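Local coordinates for fructooligosaccharide ABC transporter substrate-binding protein FusA (Streptococcus pneumoniae, PDB 5G5Y) that captures fructooligosaccharides such as kestose, nystose and inulin and delivers them to an ABC transporter for import into the cell, at residues Pro332-Ser335 against Val336-Trp340; Glu104-Ala107 against Leu108-Pro112; Gln262-Gly265 against Val266-Thr269. All blocks are in the same frame, centred on the assembly; numbering follows the deposited sequence.

Contact 1. Residues Pro332-Ser335 against Val336-Trp340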
loop_
_atom_site.group_PDB
_atom_site.type_symbol
_atom_site.label_atom_id
_atom_site.label_comp_id
_atom_site.label_asym_id
_atom_site.label_seq_id
_atom_site.Cartn_x
_atom_site.Cartn_y
_atom_site.Cartn_z
ATOM N N PRO A 332 10.207 -17.060 10.880
ATOM C CA PRO A 332 10.658 -16.247 9.718
ATOM C C PRO A 332 10.659 -16.975 8.350
ATOM O O PRO A 332 10.105 -16.464 7.371
ATOM C CB PRO A 332 12.072 -15.849 10.117
ATOM C CG PRO A 332 11.988 -15.767 11.604
ATOM C CD PRO A 332 11.120 -16.902 12.033
ATOM N N LEU A 333 11.249 -18.177 8.285
ATOM C CA LEU A 333 11.261 -18.929 6.997
ATOM C C LEU A 333 9.855 -19.314 6.531
ATOM O O LEU A 333 9.567 -19.375 5.322
ATOM C CB LEU A 333 12.130 -20.185 7.080
ATOM C CG LEU A 333 13.619 -20.012 6.744
ATOM C CD1 LEU A 333 14.336 -21.308 7.128
ATOM C CD2 LEU A 333 13.886 -19.706 5.279
ATOM N N GLN A 334 8.969 -19.555 7.489
ATOM C CA GLN A 334 7.625 -19.911 7.169
ATOM C C GLN A 334 6.865 -18.672 6.681
ATOM O O GLN A 334 6.128 -18.775 5.712
ATOM C CB GLN A 334 6.912 -20.512 8.380
ATOM C CG GLN A 334 5.612 -21.221 7.997
ATOM C CD GLN A 334 5.860 -22.513 7.231
ATOM O OE1 GLN A 334 6.565 -23.382 7.701
ATOM N NE2 GLN A 334 5.324 -22.610 6.035
ATOM N N SER A 335 6.988 -17.542 7.395
ATOM C CA SER A 335 6.366 -16.299 6.944
ATOM C C SER A 335 6.749 -15.933 5.503
ATOM O O SER A 335 5.902 -15.538 4.704
ATOM C CB SER A 335 6.679 -15.152 7.892
ATOM O OG SER A 335 6.006 -15.299 9.107
ATOM N N VAL A 336 8.033 -16.067 5.173
ATOM C CA VAL A 336 8.493 -15.684 3.874
ATOM C C VAL A 336 7.814 -16.570 2.813
ATOM O O VAL A 336 7.258 -16.060 1.854
ATOM C CB VAL A 336 10.032 -15.738 3.770
ATOM C CG1 VAL A 336 10.512 -15.646 2.337
ATOM C CG2 VAL A 336 10.663 -14.654 4.653
ATOM N N GLN A 337 7.834 -17.886 3.008
ATOM C CA GLN A 337 7.215 -18.798 2.028
ATOM C C GLN A 337 5.710 -18.608 1.948
ATOM O O GLN A 337 5.136 -18.539 0.835
ATOM C CB GLN A 337 7.521 -20.245 2.391
ATOM C CG GLN A 337 8.973 -20.609 2.287
ATOM C CD GLN A 337 9.215 -22.003 2.802
ATOM O OE1 GLN A 337 8.926 -22.955 2.107
ATOM N NE2 GLN A 337 9.736 -22.120 4.033
ATOM N N ASN A 338 5.052 -18.458 3.100
ATOM C CA ASN A 338 3.597 -18.273 3.079
ATOM C C ASN A 338 3.188 -17.061 2.241
ATOM O O ASN A 338 2.180 -17.088 1.531
ATOM C CB ASN A 338 3.018 -18.145 4.488
ATOM C CG ASN A 338 3.071 -19.457 5.264
ATOM O OD1 ASN A 338 3.561 -20.480 4.771
ATOM N ND2 ASN A 338 2.601 -19.414 6.503
ATOM N N ASN A 339 4.010 -16.029 2.307
ATOM C CA ASN A 339 3.762 -14.779 1.600
ATOM C C ASN A 339 4.037 -14.916 0.092
ATOM O O ASN A 339 3.318 -14.345 -0.714
ATOM C CB ASN A 339 4.671 -13.689 2.166
ATOM C CG ASN A 339 4.224 -12.267 1.787
ATOM O OD1 ASN A 339 3.064 -11.912 1.944
ATOM N ND2 ASN A 339 5.156 -11.450 1.331
ATOM N N TRP A 340 5.123 -15.597 -0.262
ATOM C CA TRP A 340 5.680 -15.496 -1.615
ATOM C C TRP A 340 5.787 -16.780 -2.448
ATOM O O TRP A 340 5.897 -16.674 -3.677
ATOM C CB TRP A 340 7.055 -14.808 -1.575
ATOM C CG TRP A 340 7.031 -13.327 -1.465
ATOM C CD1 TRP A 340 6.186 -12.455 -2.128
ATOM C CD2 TRP A 340 7.933 -12.504 -0.717
ATOM N NE1 TRP A 340 6.490 -11.137 -1.792
ATOM C CE2 TRP A 340 7.562 -11.138 -0.942
ATOM C CE3 TRP A 340 8.995 -12.770 0.141
ATOM C CZ2 TRP A 340 8.207 -10.067 -0.309
ATOM C CZ3 TRP A 340 9.660 -11.686 0.737
ATOM C CH2 TRP A 340 9.257 -10.365 0.505
#
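The side chain of Gln-334 reaches along the helix surface to Asn-338, one turn further on, and meets it amide to amide. Its CG stands anti to the backbone N (chi1 -166°) and the chain then bends at the next bond, which turns NE2 toward the later turn. From there NE2 donates to Asn-338 OD1 at 3.0 Å along an almost straight N-H line (174°). The acceptor lies in the plane of the donor amide, whereas the donor is tilted from the plane of the Asn-338 carbonyl, the two amides being turned 46° against each other. The same pair of residues is also tied through the backbone, where Asn-338 N lies 2.8 Å from Gln-334 O. Asn-338 ND2 looks elsewhere, to Gln-329 OE1.

Gln-337 puts its amide to a different use: CG lies beside the backbone N, and the chain then runs extended along the helix surface to a carbonyl of the preceding turn. Its NE2 donates to Leu-333 O at 3.0 Å from above the carbonyl plane, while Gln-337 N reaches that oxygen at 3.3 Å from the opposite face. The other end of this amide, OE1, is bonded to Thr-342 OG1.

At the end of the helix, Asn-339 ND2 lies 3.3 Å above the ring plane of Trp-340, offset toward the rim. The chemistry implies a helix whose amide side chains brace its own turns, with one carbonyl gripped from two faces, while its last residues belong to or adjoin the substrate site, where Trp-340 binds the sugar and Asn-339 holds Glu-123, another substrate-binding residue.

Contact 2. Residues Glu104-Ala107 against Leu108-Pro112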
loop_
_atom_site.group_PDB
_atom_site.type_symbol
_atom_site.label_atom_id
_atom_site.label_comp_id
_atom_site.label_asym_id
_atom_site.label_seq_id
_atom_site.Cartn_x
_atom_site.Cartn_y
_atom_site.Cartn_z
ATOM N N GLU A 104 5.543 -1.337 18.013
ATOM C CA GLU A 104 4.505 -0.578 17.330
ATOM C C GLU A 104 3.393 -1.484 16.797
ATOM O O GLU A 104 2.241 -1.058 16.752
ATOM C CB GLU A 104 5.087 0.259 16.208
ATOM C CG GLU A 104 5.512 -0.564 15.000
ATOM C CD GLU A 104 6.425 0.199 14.100
ATOM O OE1 GLU A 104 7.665 0.161 14.343
ATOM O OE2 GLU A 104 5.878 0.850 13.168
ATOM N N TYR A 105 3.727 -2.714 16.372
ATOM C CA TYR A 105 2.705 -3.586 15.813
ATOM C C TYR A 105 1.724 -4.018 16.879
ATOM O O TYR A 105 0.564 -4.172 16.569
ATOM C CB TYR A 105 3.295 -4.795 15.088
ATOM C CG TYR A 105 4.003 -4.413 13.808
ATOM C CD1 TYR A 105 3.333 -3.768 12.780
ATOM C CD2 TYR A 105 5.347 -4.670 13.641
ATOM C CE1 TYR A 105 3.994 -3.403 11.608
ATOM C CE2 TYR A 105 6.010 -4.327 12.481
ATOM C CZ TYR A 105 5.312 -3.694 11.462
ATOM O OH TYR A 105 5.942 -3.344 10.319
ATOM N N LYS A 106 2.176 -4.168 18.120
ATOM C CA LYS A 106 1.284 -4.531 19.198
ATOM C C LYS A 106 0.194 -3.487 19.378
ATOM O O LYS A 106 -0.986 -3.842 19.520
ATOM C CB LYS A 106 2.032 -4.733 20.520
ATOM C CG LYS A 106 1.215 -5.534 21.515
ATOM C CD LYS A 106 2.052 -5.893 22.741
ATOM C CE LYS A 106 1.776 -7.295 23.236
ATOM N NZ LYS A 106 0.417 -7.390 23.812
ATOM N N ALA A 107 0.583 -2.218 19.306
ATOM C CA ALA A 107 -0.378 -1.114 19.395
ATOM C C ALA A 107 -1.380 -1.166 18.241
ATOM O O ALA A 107 -2.579 -0.990 18.451
ATOM C CB ALA A 107 0.343 0.229 19.466
ATOM N N LEU A 108 -0.912 -1.474 17.040
ATOM C CA LEU A 108 -1.801 -1.550 15.865
ATOM C C LEU A 108 -2.782 -2.727 15.941
ATOM O O LEU A 108 -3.855 -2.675 15.342
ATOM C CB LEU A 108 -0.971 -1.641 14.590
ATOM C CG LEU A 108 -0.042 -0.478 14.211
ATOM C CD1 LEU A 108 0.603 -0.740 12.863
ATOM C CD2 LEU A 108 -0.741 0.868 14.201
ATOM N N MET A 109 -2.402 -3.781 16.681
ATOM C CA MET A 109 -3.187 -4.982 16.806
ATOM C C MET A 109 -4.290 -4.841 17.855
ATOM O O MET A 109 -5.270 -5.585 17.824
ATOM C CB MET A 109 -2.293 -6.174 17.129
ATOM C CG MET A 109 -1.351 -6.574 16.007
ATOM S SD MET A 109 -0.126 -7.761 16.603
ATOM C CE MET A 109 -1.101 -9.127 17.184
ATOM N N THR A 110 -4.163 -3.870 18.750
ATOM C CA THR A 110 -5.001 -3.798 19.962
ATOM C C THR A 110 -6.190 -2.871 19.753
ATOM O O THR A 110 -5.994 -1.726 19.387
ATOM C CB THR A 110 -4.138 -3.304 21.145
ATOM O OG1 THR A 110 -3.081 -4.237 21.380
ATOM C CG2 THR A 110 -4.927 -3.224 22.416
ATOM N N ALA A 111 -7.399 -3.366 20.003
ATOM C CA ALA A 111 -8.623 -2.565 19.879
ATOM C C ALA A 111 -8.701 -1.539 21.009
ATOM O O ALA A 111 -8.016 -1.693 22.018
ATOM C CB ALA A 111 -9.823 -3.465 19.864
ATOM N N PRO A 112 -9.497 -0.469 20.849
ATOM C CA PRO A 112 -9.499 0.445 21.997
ATOM C C PRO A 112 -10.055 -0.174 23.306
ATOM O O PRO A 112 -9.724 0.326 24.342
ATOM C CB PRO A 112 -10.339 1.639 21.513
ATOM C CG PRO A 112 -10.408 1.495 20.025
ATOM C CD PRO A 112 -10.360 0.023 19.759
HETATM O O HOH W 1 -2.214 -5.475 23.572
#
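One face of the Tyr-105 ring is covered by Glu-104 CG, 4.2 Å above the plane and over its centre; Leu-108 CD1 comes in obliquely, 4.1 Å from Tyr-105 CD1. The leucine gets there because its CG lies beside its own backbone N (chi1 -63°), a position that also sets CG 3.5 Å from Glu-104 O. The hydroxyl of the tyrosine is directed away from these aliphatic groups, to the carboxylate of Glu-124.

On another side of the helix the contact is polar. Thr-110 OG1 donates to Lys-106 O at 2.8 Å, with the donor tilted 34° from the carbonyl plane, so a side-chain hydroxyl spans the i to i+4 interval that a peptide N-H commonly spans. A water joins the two residues a second time: it donates to Thr-110 OG1 at 2.7 Å and accepts a weak bond from Lys-106 NZ. Thr-110 N makes a weak bond to Ala-107 O, at 3.3 Å. Met-109, meanwhile, lays its CG 3.1 Å from Tyr-105 O.

Around this short helix, the 475-492 helix meets Glu-104 and Leu-108 through Tyr-489, and Arg-307 bonds to Leu-108 O. The pattern illustrates how a helix gives way to coil, a threonine hydroxyl taking up a carbonyl of the preceding turn. The helix also borders a metal site: Glu-124, the partner of Tyr-105 OH, is a ligand of a zinc ion together with Lys-102 and Asp-127, which places the tyrosine in the second shell of that site.

Contact 3. Residues Gln262-Gly265 against Val266-Thr269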
loop_
_atom_site.group_PDB
_atom_site.type_symbol
_atom_site.label_atom_id
_atom_site.label_comp_id
_atom_site.label_asym_id
_atom_site.label_seq_id
_atom_site.Cartn_x
_atom_site.Cartn_y
_atom_site.Cartn_z
ATOM N N GLN A 262 4.978 5.361 -25.837
ATOM C CA GLN A 262 5.916 6.390 -25.405
ATOM C C GLN A 262 5.499 7.806 -25.800
ATOM O O GLN A 262 6.307 8.602 -26.277
ATOM C CB GLN A 262 7.343 6.050 -25.859
ATOM C CG GLN A 262 7.763 4.629 -25.447
ATOM C CD GLN A 262 9.265 4.404 -25.378
ATOM O OE1 GLN A 262 10.056 5.301 -25.633
ATOM N NE2 GLN A 262 9.660 3.183 -25.022
ATOM N N LYS A 263 4.232 8.106 -25.586
ATOM C CA LYS A 263 3.685 9.433 -25.921
ATOM C C LYS A 263 3.846 10.470 -24.799
ATOM O O LYS A 263 3.641 11.680 -25.018
ATOM C CB LYS A 263 2.220 9.292 -26.308
ATOM C CG LYS A 263 1.984 8.519 -27.612
ATOM C CD LYS A 263 2.361 9.359 -28.834
ATOM C CE LYS A 263 2.336 8.573 -30.145
ATOM N NZ LYS A 263 1.081 7.790 -30.304
ATOM N N PHE A 264 4.244 10.007 -23.613
ATOM C CA PHE A 264 4.271 10.854 -22.426
ATOM C C PHE A 264 5.637 11.504 -22.230
ATOM O O PHE A 264 6.682 10.865 -22.420
ATOM C CB PHE A 264 3.936 10.044 -21.174
ATOM C CG PHE A 264 2.538 9.499 -21.104
ATOM C CD1 PHE A 264 1.439 10.164 -21.633
ATOM C CD2 PHE A 264 2.315 8.318 -20.398
ATOM C CE1 PHE A 264 0.175 9.662 -21.466
ATOM C CE2 PHE A 264 1.051 7.807 -20.240
ATOM C CZ PHE A 264 -0.030 8.477 -20.777
ATOM N N GLY A 265 5.630 12.789 -21.870
ATOM C CA GLY A 265 6.837 13.465 -21.463
ATOM C C GLY A 265 7.154 13.183 -19.999
ATOM O O GLY A 265 8.260 12.749 -19.662
ATOM N N VAL A 266 6.187 13.504 -19.141
ATOM C CA VAL A 266 6.262 13.278 -17.697
ATOM C C VAL A 266 4.965 12.598 -17.354
ATOM O O VAL A 266 3.909 13.035 -17.800
ATOM C CB VAL A 266 6.438 14.590 -16.889
ATOM C CG1 VAL A 266 6.284 14.359 -15.374
ATOM C CG2 VAL A 266 7.780 15.242 -17.213
ATOM N N TYR A 267 5.018 11.503 -16.594
ATOM C CA TYR A 267 3.807 10.840 -16.140
ATOM C C TYR A 267 4.054 10.213 -14.760
ATOM O O TYR A 267 5.176 10.203 -14.279
ATOM C CB TYR A 267 3.288 9.785 -17.149
ATOM C CG TYR A 267 4.082 8.494 -17.160
ATOM C CD1 TYR A 267 5.333 8.410 -17.777
ATOM C CD2 TYR A 267 3.616 7.389 -16.488
ATOM C CE1 TYR A 267 6.063 7.209 -17.776
ATOM C CE2 TYR A 267 4.335 6.197 -16.451
ATOM C CZ TYR A 267 5.555 6.102 -17.080
ATOM O OH TYR A 267 6.211 4.890 -17.007
ATOM N N PHE A 268 2.981 9.747 -14.138
ATOM C CA PHE A 268 3.026 9.174 -12.779
ATOM C C PHE A 268 2.576 7.719 -12.771
ATOM O O PHE A 268 1.575 7.369 -13.380
ATOM C CB PHE A 268 2.135 9.993 -11.813
ATOM C CG PHE A 268 2.506 11.430 -11.744
ATOM C CD1 PHE A 268 2.122 12.297 -12.745
ATOM C CD2 PHE A 268 3.266 11.929 -10.679
ATOM C CE1 PHE A 268 2.491 13.633 -12.715
ATOM C CE2 PHE A 268 3.636 13.259 -10.644
ATOM C CZ PHE A 268 3.238 14.122 -11.658
ATOM N N THR A 269 3.268 6.891 -12.002
ATOM C CA THR A 269 2.862 5.513 -11.748
ATOM C C THR A 269 3.724 4.908 -10.667
ATOM O O THR A 269 4.697 5.506 -10.239
ATOM C CB THR A 269 2.892 4.624 -13.046
ATOM O OG1 THR A 269 2.128 3.448 -12.805
ATOM C CG2 THR A 269 4.278 4.317 -13.465
#
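Two aromatic side chains only three residues apart, Phe-264 and Tyr-267, lie together on one side of a strand because the chain turns a corner between them. In a regular strand such an interval would put them on opposite faces. Here strand 264-269 is interrupted at Gly-265 and Val-266, and Gly-265 takes up helix-like backbone angles (phi -82°, psi -57°). The strand belongs to a mixed sheet in the two-lobed fold of solute-binding proteins, between strands 181-183 and 138-142. Immediately before it, Gln-262, with positive phi, is the C-prime residue of the Schellman motif that ends the preceding helix.

The rings meet obliquely: their centroids are 5.5 Å apart and their planes differ by 35°, while the two side chains cross at about a right angle. Tyr-267 sends its CG between its backbone N and carbonyl carbon, which swings the base of its ring against the flank of the phenylalanine. Phe-264 CG lies 4.0 Å and Phe-264 CB 4.1 Å from Tyr-267 CB.

Both rings extend into a larger aromatic cluster, where Phe-264 also meets Tyr-255 and Tyr-267 meets Trp-140 and, edge-to-face, Tyr-282. The hydroxyl of Tyr-267 is bonded to Thr-276 OG1. Val-266 packs on Phe-183 and Ile-141 of the neighbouring strands, while backbone bonds from Gly-265 to Asn-142 and Ile-181 attach the corner to both of them. The closest approach of the two rings is Phe-264 CD2 to Tyr-267 CG, at 3.7 Å.

From the N terminus the chain passes through contact 2, then contact 3, then contact 1. Each is local and joins neighbouring residues of one continuous stretch, so none closes a long loop; they follow in series, without nesting or crossing. Contact 2 spans the short helix 104-109 and its exit, against helices 93-101 and 475-492. Contact 3 covers the stretch after helix 252-260, including the corner within strand 264-269, between strands 181-183 and 138-142. Contact 1 takes in the whole of helix 332-340, which packs on helix 23-32 and strands 360-363 and 384-386. Contacts 2 and 3 lie on opposite sides of the chain's centre, their own centres about 40 Å apart.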